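Side-chain contacts in polyporopepsin (Irpex lacteus, PDB 1WKR), which is a pepsin-family aspartic endopeptidase that clots milk, cleaves proteins with broad specificity and is inhibited by pepstatin: residues Q10-V15 with G214-L219; S146-T151 with S155-L160; Q193-R196 with S202-S205; S255-I260 with T264-A269. One frame throughout, in Å; residues are numbered along the deposited sequence.

Interaction 1 of 4, residues Q10-V15 with G214-L219; sequences QLVDYV and GTTLTL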
loop_
_atom_site.group_PDB
_atom_site.type_symbol
_atom_site.label_atom_id
_atom_site.label_comp_id
_atom_site.label_asym_id
_atom_site.label_seq_id
_atom_site.Cartn_x
_atom_site.Cartn_y
_atom_site.Cartn_z
ATOM N N GLN A 10 9.903 -5.742 2.505
ATOM C CA GLN A 10 10.738 -5.281 3.627
ATOM C C GLN A 10 9.944 -5.315 4.929
ATOM O O GLN A 10 10.220 -4.540 5.848
ATOM C CB GLN A 10 11.296 -3.868 3.380
ATOM C CG GLN A 10 12.150 -3.773 2.113
ATOM C CD GLN A 10 12.942 -2.471 1.976
ATOM O OE1 GLN A 10 14.065 -2.535 1.459
ATOM N NE2 GLN A 10 12.390 -1.381 2.442
ATOM N N LEU A 11 8.922 -6.160 4.994
ATOM C CA LEU A 11 8.130 -6.477 6.191
ATOM C C LEU A 11 7.141 -5.384 6.509
ATOM O O LEU A 11 5.922 -5.661 6.668
ATOM C CB LEU A 11 9.020 -6.730 7.466
ATOM C CG LEU A 11 10.138 -7.705 7.249
ATOM C CD1 LEU A 11 10.866 -7.951 8.594
ATOM C CD2 LEU A 11 9.701 -9.005 6.602
ATOM N N VAL A 12 7.580 -4.145 6.601
ATOM C CA VAL A 12 6.689 -2.998 6.860
ATOM C C VAL A 12 6.241 -2.324 5.582
ATOM O O VAL A 12 5.301 -1.515 5.585
ATOM C CB VAL A 12 7.300 -1.997 7.860
ATOM C CG1 VAL A 12 7.537 -2.707 9.238
ATOM C CG2 VAL A 12 8.604 -1.385 7.389
ATOM N N ASP A 13 6.958 -2.554 4.487
ATOM C CA ASP A 13 6.629 -1.935 3.183
ATOM C C ASP A 13 7.193 -2.807 2.102
ATOM O O ASP A 13 7.963 -3.743 2.398
ATOM C CB ASP A 13 7.174 -0.476 3.116
ATOM C CG ASP A 13 8.662 -0.418 3.373
ATOM O OD1 ASP A 13 9.430 -1.010 2.667
ATOM O OD2 ASP A 13 9.030 0.374 4.334
ATOM N N TYR A 14 6.814 -2.526 0.858
ATOM C CA TYR A 14 7.473 -3.085 -0.327
ATOM C C TYR A 14 8.185 -1.957 -1.064
ATOM O O TYR A 14 7.696 -0.815 -1.090
ATOM C CB TYR A 14 6.425 -3.670 -1.325
ATOM C CG TYR A 14 6.192 -5.155 -1.129
ATOM C CD1 TYR A 14 5.288 -5.621 -0.150
ATOM C CD2 TYR A 14 6.819 -6.081 -1.947
ATOM C CE1 TYR A 14 5.071 -7.014 0.008
ATOM C CE2 TYR A 14 6.576 -7.430 -1.823
ATOM C CZ TYR A 14 5.682 -7.888 -0.863
ATOM O OH TYR A 14 5.432 -9.232 -0.739
ATOM N N VAL A 15 9.319 -2.312 -1.694
ATOM C CA VAL A 15 10.042 -1.380 -2.539
ATOM C C VAL A 15 10.231 -1.955 -3.901
ATOM O O VAL A 15 10.162 -3.154 -4.164
ATOM C CB VAL A 15 11.433 -1.055 -1.965
ATOM C CG1 VAL A 15 11.254 -0.203 -0.706
ATOM C CG2 VAL A 15 12.268 -2.312 -1.683
ATOM N N GLY A 214 1.075 1.043 1.118
ATOM C CA GLY A 214 2.025 1.777 1.973
ATOM C C GLY A 214 1.544 1.967 3.377
ATOM O O GLY A 214 2.094 2.801 4.131
ATOM N N THR A 215 0.488 1.243 3.796
ATOM C CA THR A 215 0.163 1.101 5.244
ATOM C C THR A 215 0.481 -0.342 5.598
ATOM O O THR A 215 0.015 -1.269 4.935
ATOM C CB THR A 215 -1.296 1.426 5.511
ATOM O OG1 THR A 215 -1.494 2.843 5.372
ATOM C CG2 THR A 215 -1.722 1.067 6.925
ATOM N N THR A 216 1.259 -0.568 6.654
ATOM C CA THR A 216 1.672 -1.924 6.988
ATOM C C THR A 216 0.476 -2.764 7.444
ATOM O O THR A 216 0.211 -3.869 6.953
ATOM C CB THR A 216 2.716 -1.935 8.103
ATOM O OG1 THR A 216 3.783 -1.049 7.761
ATOM C CG2 THR A 216 3.292 -3.335 8.313
ATOM N N LEU A 217 -0.203 -2.289 8.479
ATOM C CA LEU A 217 -1.227 -3.041 9.166
ATOM C C LEU A 217 -2.561 -2.999 8.409
ATOM O O LEU A 217 -2.747 -2.212 7.489
ATOM C CB LEU A 217 -1.404 -2.457 10.597
ATOM C CG LEU A 217 -0.158 -2.553 11.472
ATOM C CD1 LEU A 217 -0.497 -2.134 12.904
ATOM C CD2 LEU A 217 0.499 -3.950 11.508
ATOM N N THR A 218 -3.459 -3.898 8.801
ATOM C CA THR A 218 -4.825 -3.853 8.364
ATOM C C THR A 218 -5.574 -3.038 9.413
ATOM O O THR A 218 -5.815 -3.571 10.557
ATOM C CB THR A 218 -5.336 -5.271 8.161
ATOM O OG1 THR A 218 -4.560 -5.871 7.101
ATOM C CG2 THR A 218 -6.803 -5.336 7.738
ATOM N N LEU A 219 -5.802 -1.774 9.157
ATOM C CA LEU A 219 -6.315 -0.865 10.170
ATOM C C LEU A 219 -7.810 -0.712 10.060
ATOM O O LEU A 219 -8.378 -0.587 8.956
ATOM C CB LEU A 219 -5.657 0.527 10.027
ATOM C CG LEU A 219 -4.143 0.592 10.229
ATOM C CD1 LEU A 219 -3.666 2.051 10.015
ATOM C CD2 LEU A 219 -3.782 0.097 11.626
#
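V12 and T216 are the nearest residues of the two segments, CA atoms 5.1 Å apart, where two loops of the bilobal pepsin fold meet beside the active-site cleft. Segment 10-15 carries the turn of the hairpin between strands 3-9 and 14-20; segment 214-219 is the loop after the catalytic D212 together with the start of strand 218-220. The turn is fastened from within: Q10 N donates to D13 O, a weaker bond joins V12 N to Q10 O, and L11, with phi 77° and psi -52°, takes the conformation of a classic gamma turn between them. Q10 and D13 add a side-chain bond, 3.0 Å from NE2 to OD1 on the syn lone pair of the carboxylate; the same NE2 also reaches G100 O. On the other loop, G214 N and T215 OG1 bind the two carboxylate oxygens of D212, which probably helps to position it, while the next residue reaches the opposite lobe. T216 does the reaching. Its CG2 lies anti to the backbone N and rests 3.7 Å from V12 CA, with L11 O 3.9 Å from the same methyl. That rotation places OG1 beside the backbone N of T216, where the hydroxyl passes 3.6 Å from V12 CB. T216 OG1 also bonds the backbone of the bound peptide inhibitor, so this hydroxyl serves both the turn and the ligand. The hydroxyl proton of T216 goes to V12 O: OG1 lies 2.7 Å from that oxygen, in the carbonyl plane and on a lone pair, with a C=O...OG1 angle of 123°.

Interaction 2 of 4, residues S146-T151 with S155-L160; sequences SFEPTT and STNGEL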
loop_
_atom_site.group_PDB
_atom_site.type_symbol
_atom_site.label_atom_id
_atom_site.label_comp_id
_atom_site.label_asym_id
_atom_site.label_seq_id
_atom_site.Cartn_x
_atom_site.Cartn_y
_atom_site.Cartn_z
ATOM N N SER A 146 1.074 -7.645 -6.924
ATOM C CA SER A 146 1.238 -8.918 -6.241
ATOM C C SER A 146 2.158 -8.774 -5.059
ATOM O O SER A 146 3.370 -8.451 -5.240
ATOM C CB SER A 146 1.770 -9.952 -7.204
ATOM O OG SER A 146 2.115 -11.162 -6.522
ATOM N N PHE A 147 1.643 -8.988 -3.854
ATOM C CA PHE A 147 2.437 -9.194 -2.634
ATOM C C PHE A 147 2.254 -10.624 -2.184
ATOM O O PHE A 147 1.306 -11.304 -2.577
ATOM C CB PHE A 147 2.004 -8.223 -1.529
ATOM C CG PHE A 147 2.293 -6.746 -1.752
ATOM C CD1 PHE A 147 3.063 -6.283 -2.765
ATOM C CD2 PHE A 147 1.819 -5.851 -0.818
ATOM C CE1 PHE A 147 3.375 -4.918 -2.879
ATOM C CE2 PHE A 147 2.090 -4.472 -0.911
ATOM C CZ PHE A 147 2.885 -4.030 -1.951
ATOM N N GLU A 148 3.189 -11.120 -1.365
ATOM C CA GLU A 148 3.127 -12.474 -0.842
ATOM C C GLU A 148 3.626 -12.489 0.579
ATOM O O GLU A 148 4.454 -11.635 0.958
ATOM C CB GLU A 148 4.018 -13.404 -1.691
ATOM C CG GLU A 148 3.541 -13.547 -3.099
ATOM C CD GLU A 148 4.426 -14.439 -3.963
ATOM O OE1 GLU A 148 5.469 -14.979 -3.472
ATOM O OE2 GLU A 148 4.023 -14.570 -5.166
ATOM N N PRO A 149 3.193 -13.457 1.398
ATOM C CA PRO A 149 3.761 -13.551 2.764
ATOM C C PRO A 149 5.261 -13.812 2.700
ATOM O O PRO A 149 5.793 -14.281 1.703
ATOM C CB PRO A 149 3.022 -14.781 3.343
ATOM C CG PRO A 149 1.787 -14.918 2.489
ATOM C CD PRO A 149 2.247 -14.553 1.091
ATOM N N THR A 150 5.904 -13.505 3.812
ATOM C CA THR A 150 7.361 -13.648 3.865
ATOM C C THR A 150 7.807 -14.331 5.194
ATOM O O THR A 150 7.115 -14.226 6.204
ATOM C CB THR A 150 7.953 -12.324 3.689
ATOM O OG1 THR A 150 9.403 -12.509 3.531
ATOM C CG2 THR A 150 7.787 -11.387 4.884
ATOM N N THR A 151 8.963 -14.982 5.089
ATOM C CA THR A 151 9.679 -15.528 6.306
ATOM C C THR A 151 11.101 -15.064 6.174
ATOM O O THR A 151 11.964 -15.682 6.926
ATOM C CB THR A 151 9.643 -17.065 6.334
ATOM O OG1 THR A 151 10.206 -17.582 5.168
ATOM C CG2 THR A 151 8.163 -17.592 6.440
ATOM N N SER A 155 12.687 -10.203 0.912
ATOM C CA SER A 155 12.388 -11.196 -0.070
ATOM C C SER A 155 11.805 -10.562 -1.291
ATOM O O SER A 155 10.765 -9.855 -1.204
ATOM C CB SER A 155 11.347 -12.182 0.493
ATOM O OG SER A 155 11.713 -12.886 1.704
ATOM N N THR A 156 12.422 -10.743 -2.431
ATOM C CA THR A 156 11.893 -10.195 -3.676
ATOM C C THR A 156 10.836 -11.164 -4.180
ATOM O O THR A 156 11.064 -11.994 -5.045
ATOM C CB THR A 156 13.018 -9.944 -4.736
ATOM O OG1 THR A 156 13.974 -9.072 -4.118
ATOM C CG2 THR A 156 12.457 -9.230 -5.983
ATOM N N ASN A 157 9.648 -11.037 -3.623
ATOM C CA ASN A 157 8.564 -12.012 -3.885
ATOM C C ASN A 157 7.318 -11.323 -4.433
ATOM O O ASN A 157 6.280 -11.976 -4.584
ATOM C CB ASN A 157 8.230 -12.806 -2.635
ATOM C CG ASN A 157 7.593 -11.971 -1.537
ATOM O OD1 ASN A 157 7.278 -10.790 -1.750
ATOM N ND2 ASN A 157 7.292 -12.552 -0.362
ATOM N N GLY A 158 7.435 -10.062 -4.837
ATOM C CA GLY A 158 6.278 -9.256 -5.304
ATOM C C GLY A 158 6.451 -8.807 -6.712
ATOM O O GLY A 158 7.525 -8.980 -7.349
ATOM N N GLU A 159 5.401 -8.176 -7.242
ATOM C CA GLU A 159 5.421 -7.699 -8.646
ATOM C C GLU A 159 4.463 -6.563 -8.804
ATOM O O GLU A 159 3.353 -6.593 -8.276
ATOM C CB GLU A 159 5.062 -8.851 -9.628
ATOM C CG GLU A 159 5.160 -8.431 -11.105
ATOM C CD GLU A 159 4.753 -9.571 -11.954
ATOM O OE1 GLU A 159 3.517 -9.879 -12.022
ATOM O OE2 GLU A 159 5.605 -10.123 -12.642
ATOM N N LEU A 160 4.870 -5.564 -9.551
ATOM C CA LEU A 160 3.961 -4.516 -10.114
ATOM C C LEU A 160 3.812 -4.767 -11.573
ATOM O O LEU A 160 4.840 -4.936 -12.265
ATOM C CB LEU A 160 4.501 -3.110 -9.884
ATOM C CG LEU A 160 4.221 -2.525 -8.498
ATOM C CD1 LEU A 160 4.494 -3.324 -7.327
ATOM C CD2 LEU A 160 4.758 -1.051 -8.486
HETATM O O HOH W 1 4.825 -11.881 -6.912
HETATM O O HOH W 2 10.014 -15.308 2.336
#
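S146 and E159 form the one bridge here, an antiparallel hydrogen-bonded pair: S146 N to E159 O and E159 N to S146 O both measure 2.9 Å. Next to it S146 O comes within 3.0 Å of G158 CA, a closeness that the lack of a side chain permits. Beyond F147 the link passes to side chains. N157, its CG between the backbone N and the carbonyl carbon (chi1 68°), turns ND2 to E148 O at 3.3 Å, well above the carbonyl plane and bent, while its OD1 takes the stronger bond from Y14 OH. E148 and N157 slide past one another in opposite directions, their planes 52° apart; E148 CD lies 3.1 Å from N157 O, an approach of acceptor groups and not a bond. An alanine in place of N157 would probably cost Y14 OH this acceptor and leave E148 O with one amide donor fewer. Two waters bridge the rest: one joins S146 OG to N157 O, the other T151 N to S155 OG. The F147 side chain sets off away from segment 155-160, and its ring stacks on Y14. The chain returns antiparallel from strand 142-146 to strand 155-162, where N157 and G158, both facing A7 of strand 3-9, make a classic beta bulge.

Interaction 3 of 4, residues Q193-R196 with S202-S205; sequences QSIR and SILS. Unlike the reference sequence in segment 193-196: S194 (reference Thr).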
loop_
_atom_site.group_PDB
_atom_site.type_symbol
_atom_site.label_atom_id
_atom_site.label_comp_id
_atom_site.label_asym_id
_atom_site.label_seq_id
_atom_site.Cartn_x
_atom_site.Cartn_y
_atom_site.Cartn_z
ATOM N N GLN A 193 -16.703 -1.606 2.050
ATOM C CA GLN A 193 -16.658 -3.015 2.443
ATOM C C GLN A 193 -17.303 -3.154 3.812
ATOM O O GLN A 193 -17.467 -2.147 4.525
ATOM C CB GLN A 193 -15.202 -3.554 2.493
ATOM C CG GLN A 193 -14.472 -3.208 3.768
ATOM C CD GLN A 193 -12.987 -3.588 3.706
ATOM O OE1 GLN A 193 -12.508 -4.116 2.702
ATOM N NE2 GLN A 193 -12.280 -3.340 4.803
ATOM N N SER A 194 -17.575 -4.385 4.225
ATOM C CA SER A 194 -17.856 -4.720 5.599
ATOM C C SER A 194 -16.898 -5.808 6.046
ATOM O O SER A 194 -16.287 -6.485 5.222
ATOM C CB SER A 194 -19.307 -5.167 5.775
ATOM O OG SER A 194 -19.448 -6.445 5.177
ATOM N N ILE A 195 -16.798 -5.988 7.363
ATOM C CA ILE A 195 -15.946 -6.984 7.972
ATOM C C ILE A 195 -16.712 -7.710 9.065
ATOM O O ILE A 195 -17.334 -7.052 9.937
ATOM C CB ILE A 195 -14.640 -6.354 8.584
ATOM C CG1 ILE A 195 -13.942 -5.397 7.592
ATOM C CG2 ILE A 195 -13.683 -7.490 9.004
ATOM C CD1 ILE A 195 -12.725 -4.698 8.263
ATOM N N ARG A 196 -16.645 -9.015 9.061
ATOM C CA ARG A 196 -17.173 -9.842 10.169
ATOM C C ARG A 196 -16.115 -10.776 10.634
ATOM O O ARG A 196 -15.154 -11.136 9.916
ATOM C CB ARG A 196 -18.441 -10.562 9.736
ATOM C CG ARG A 196 -18.311 -11.623 9.061
ATOM C CD ARG A 196 -19.691 -12.658 9.076
ATOM N NE ARG A 196 -19.257 -13.782 8.260
ATOM C CZ ARG A 196 -19.241 -13.812 6.997
ATOM N NH1 ARG A 196 -19.682 -12.686 6.330
ATOM N NH2 ARG A 196 -18.864 -14.748 6.226
ATOM N N SER A 202 -20.221 -9.158 13.939
ATOM C CA SER A 202 -19.880 -7.994 13.119
ATOM C C SER A 202 -18.690 -7.264 13.701
ATOM O O SER A 202 -18.569 -7.118 14.921
ATOM C CB SER A 202 -21.127 -7.027 13.050
ATOM O OG SER A 202 -20.760 -5.907 12.210
ATOM N N ILE A 203 -17.785 -6.853 12.892
ATOM C CA ILE A 203 -16.620 -6.038 13.266
ATOM C C ILE A 203 -16.785 -4.595 12.750
ATOM O O ILE A 203 -16.666 -3.664 13.507
ATOM C CB ILE A 203 -15.331 -6.706 12.803
ATOM C CG1 ILE A 203 -15.122 -8.066 13.451
ATOM C CG2 ILE A 203 -14.136 -5.743 13.049
ATOM C CD1 ILE A 203 -14.964 -8.003 15.009
ATOM N N LEU A 204 -17.022 -4.440 11.438
ATOM C CA LEU A 204 -17.167 -3.153 10.808
ATOM C C LEU A 204 -18.336 -3.215 9.887
ATOM O O LEU A 204 -18.275 -3.969 8.880
ATOM C CB LEU A 204 -15.878 -2.777 10.088
ATOM C CG LEU A 204 -15.864 -1.337 9.506
ATOM C CD1 LEU A 204 -15.719 -0.288 10.618
ATOM C CD2 LEU A 204 -14.691 -1.173 8.554
ATOM N N SER A 205 -19.382 -2.460 10.118
ATOM C CA SER A 205 -20.511 -2.411 9.230
ATOM C C SER A 205 -20.139 -1.736 7.902
ATOM O O SER A 205 -19.205 -0.880 7.897
ATOM C CB SER A 205 -21.691 -1.609 9.885
ATOM O OG SER A 205 -21.996 -2.178 11.204
HETATM O O HOH W 3 -20.455 -6.338 9.473
#
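I195 and L204 cross obliquely on one face of the hairpin formed by strands 190-197 and 201-205, and their branches carry the apolar part of the contact. L204 has CG anti to its backbone N (chi1 -173°), which sends its isobutyl group out so that CD2 meets I195 CD1 at 4.0 Å; closer to the backbone, I195 CG1 lies over L204 CB at 4.1 Å. I203 approaches the other branch of I195, its CB 4.2 Å from CG2, and then leads away, its CG1 passing R196 C at 4.0 Å. R196 and S202, a non-hydrogen-bonded pair, point to the opposite face. S194 CB touches L204 O at 3.5 Å, and the S194 side chain lies near a bound sulfate; serine here replaces the reference threonine.

The backbone here is a classic beta bulge, in which I203 and L204 both face I195 as the chain turns a corner. I195 O accepts from I203 N and from L204 N, each 3.0 Å away, both coming from the same face of its carbonyl plane and tilted from it by 27° and 22°. I195 N returns a bond to L204 O at 2.9 Å.

Around the hairpin, I195 and I203 pack on I220, I203 and L204 on A224 of helix 222-232, and L204 also on F306. The chemistry is therefore divided: the doubled acceptor I195 O satisfies both amides of the bulge, while the branched side chains of I195, I203 and L204 turn inward and S202 lies at the exposed edge, its OG sharing a water with I195 O.

Interaction 4 of 4, residues S255-I260 with T264-A269; sequences SLFFTI and TFELTA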
loop_
_atom_site.group_PDB
_atom_site.type_symbol
_atom_site.label_atom_id
_atom_site.label_comp_id
_atom_site.label_asym_id
_atom_site.label_seq_id
_atom_site.Cartn_x
_atom_site.Cartn_y
_atom_site.Cartn_z
ATOM N N SER A 255 -11.333 -16.669 11.125
ATOM C CA SER A 255 -11.111 -15.760 9.998
ATOM C C SER A 255 -11.853 -14.469 10.134
ATOM O O SER A 255 -12.937 -14.406 10.766
ATOM C CB SER A 255 -11.494 -16.409 8.691
ATOM O OG SER A 255 -10.643 -17.542 8.462
ATOM N N LEU A 256 -11.320 -13.424 9.540
ATOM C CA LEU A 256 -12.070 -12.226 9.231
ATOM C C LEU A 256 -12.587 -12.319 7.808
ATOM O O LEU A 256 -11.844 -12.711 6.877
ATOM C CB LEU A 256 -11.215 -10.974 9.335
ATOM C CG LEU A 256 -10.845 -10.538 10.705
ATOM C CD1 LEU A 256 -9.713 -9.491 10.730
ATOM C CD2 LEU A 256 -12.067 -9.977 11.477
ATOM N N PHE A 257 -13.854 -12.034 7.620
ATOM C CA PHE A 257 -14.487 -12.118 6.296
ATOM C C PHE A 257 -14.799 -10.733 5.820
ATOM O O PHE A 257 -15.595 -10.021 6.505
ATOM C CB PHE A 257 -15.754 -12.989 6.358
ATOM C CG PHE A 257 -15.475 -14.427 6.756
ATOM C CD1 PHE A 257 -15.179 -15.369 5.799
ATOM C CD2 PHE A 257 -15.555 -14.846 8.083
ATOM C CE1 PHE A 257 -14.978 -16.696 6.142
ATOM C CE2 PHE A 257 -15.311 -16.191 8.418
ATOM C CZ PHE A 257 -15.031 -17.102 7.413
ATOM N N PHE A 258 -14.216 -10.325 4.725
ATOM C CA PHE A 258 -14.414 -8.972 4.141
ATOM C C PHE A 258 -15.396 -9.162 2.988
ATOM O O PHE A 258 -15.186 -9.962 2.075
ATOM C CB PHE A 258 -13.082 -8.476 3.560
ATOM C CG PHE A 258 -12.073 -8.128 4.642
ATOM C CD1 PHE A 258 -11.425 -9.121 5.401
ATOM C CD2 PHE A 258 -11.686 -6.807 4.843
ATOM C CE1 PHE A 258 -10.496 -8.779 6.356
ATOM C CE2 PHE A 258 -10.763 -6.475 5.800
ATOM C CZ PHE A 258 -10.157 -7.469 6.574
ATOM N N THR A 259 -16.454 -8.379 2.987
ATOM C CA THR A 259 -17.423 -8.392 1.860
ATOM C C THR A 259 -17.118 -7.197 1.004
ATOM O O THR A 259 -17.229 -6.062 1.449
ATOM C CB THR A 259 -18.837 -8.340 2.344
ATOM O OG1 THR A 259 -19.113 -9.481 3.197
ATOM C CG2 THR A 259 -19.844 -8.372 1.159
ATOM N N ILE A 260 -16.695 -7.493 -0.243
ATOM C CA ILE A 260 -16.264 -6.441 -1.216
ATOM C C ILE A 260 -16.810 -6.834 -2.563
ATOM O O ILE A 260 -16.628 -7.956 -3.043
ATOM C CB ILE A 260 -14.716 -6.403 -1.307
ATOM C CG1 ILE A 260 -14.092 -6.118 0.054
ATOM C CG2 ILE A 260 -14.298 -5.389 -2.373
ATOM C CD1 ILE A 260 -12.568 -6.310 0.083
ATOM N N THR A 264 -17.116 -12.569 -0.820
ATOM C CA THR A 264 -16.403 -12.768 0.468
ATOM C C THR A 264 -14.945 -13.036 0.237
ATOM O O THR A 264 -14.570 -13.926 -0.562
ATOM C CB THR A 264 -16.938 -14.044 1.149
ATOM O OG1 THR A 264 -18.305 -13.878 1.564
ATOM C CG2 THR A 264 -16.193 -14.365 2.471
ATOM N N PHE A 265 -14.080 -12.298 0.927
ATOM C CA PHE A 265 -12.618 -12.521 0.977
ATOM C C PHE A 265 -12.253 -12.920 2.374
ATOM O O PHE A 265 -12.574 -12.165 3.351
ATOM C CB PHE A 265 -11.900 -11.267 0.524
ATOM C CG PHE A 265 -12.154 -10.957 -0.951
ATOM C CD1 PHE A 265 -11.396 -11.570 -1.914
ATOM C CD2 PHE A 265 -13.250 -10.167 -1.310
ATOM C CE1 PHE A 265 -11.650 -11.327 -3.279
ATOM C CE2 PHE A 265 -13.499 -9.966 -2.658
ATOM C CZ PHE A 265 -12.703 -10.531 -3.643
ATOM N N GLU A 266 -11.589 -14.042 2.562
ATOM C CA GLU A 266 -11.329 -14.610 3.875
ATOM C C GLU A 266 -9.892 -14.384 4.292
ATOM O O GLU A 266 -8.948 -14.972 3.689
ATOM C CB GLU A 266 -11.656 -16.080 3.829
ATOM C CG GLU A 266 -11.452 -16.748 5.215
ATOM C CD GLU A 266 -11.820 -18.170 5.291
ATOM O OE1 GLU A 266 -12.453 -18.766 4.312
ATOM O OE2 GLU A 266 -11.593 -18.812 6.335
ATOM N N LEU A 267 -9.685 -13.514 5.263
ATOM C CA LEU A 267 -8.360 -13.276 5.875
ATOM C C LEU A 267 -8.235 -14.261 7.056
ATOM O O LEU A 267 -8.864 -14.114 8.128
ATOM C CB LEU A 267 -8.259 -11.822 6.326
ATOM C CG LEU A 267 -6.855 -11.372 6.726
ATOM C CD1 LEU A 267 -5.940 -11.201 5.502
ATOM C CD2 LEU A 267 -6.917 -10.064 7.511
ATOM N N THR A 268 -7.450 -15.306 6.831
ATOM C CA THR A 268 -7.437 -16.427 7.804
ATOM C C THR A 268 -6.724 -16.045 9.075
ATOM O O THR A 268 -6.069 -14.997 9.178
ATOM C CB THR A 268 -6.719 -17.645 7.175
ATOM O OG1 THR A 268 -5.349 -17.235 6.906
ATOM C CG2 THR A 268 -7.374 -18.128 5.879
ATOM N N ALA A 269 -6.846 -16.937 10.075
ATOM C CA ALA A 269 -6.119 -16.742 11.328
ATOM C C ALA A 269 -4.648 -16.517 11.083
ATOM O O ALA A 269 -4.057 -15.539 11.635
ATOM C CB ALA A 269 -6.318 -17.960 12.237
HETATM O O HOH W 4 -8.812 -19.079 9.791
HETATM O O HOH W 5 -18.745 -12.180 3.747
#
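F258 with F265 and L256 with L267 are the hydrogen-bonded pairs of an antiparallel ladder whose strand axes, 256-260 and 264-267, approach to 4.6 Å at 152°. F257, E266, T259 and T264 share one face. There the F257 ring meets T264 CG2 at its edge, 3.6 Å from CD1, and lies alongside E266, with CE1 3.6 Å from CD and the two planes 40° apart. S255 CB sits over one face of this ring, near its rim. E266, extended beyond CG, holds out OE2 to S255 OG at 2.7 Å, the hydroxyl donating to its anti lone pair. A water gives a proton to S255 OG and accepts from A269 N. A lysine in place of E266 would probably leave the S255 hydroxyl without its carboxylate acceptor. L256, F258, F265 and L267 share the other, apolar face, where F258 CE1 touches L267 CB at 3.8 Å. I260 packs against the F265 ring, its CB 4.0 Å from CE2, those side chains crossing at about a right angle, with I260 O in plane at the ring edge. F258 also packs edge-to-face with F312. The arrangement is a two-stranded beta hairpin, added to strand 190-197 in the C-terminal lobe of the pepsin fold.

Interaction 1 closes the longest loop of the four, and interactions 2 and 3 lie within it in series; interaction 4 follows. Two neighbouring pairs result. Interactions 1 and 2, centres about 11 Å apart, meet through Y14 and through L11 packed on T150, beside strand 3-9. Interactions 3 and 4, centres about 10 Å apart, share adjoining strands: R196 O accepts from F257 N and S194 O from T259 N, so the two hairpins form one continuous piece of sheet. T218 touches F258, joining interaction 1 to interaction 4 over about 19 Å between centres, whereas the centres of interactions 2 and 3 are about 27 Å apart. Interaction 1, beside the active site, thus touches both interaction 2 and, more lightly, the hairpin of interaction 4.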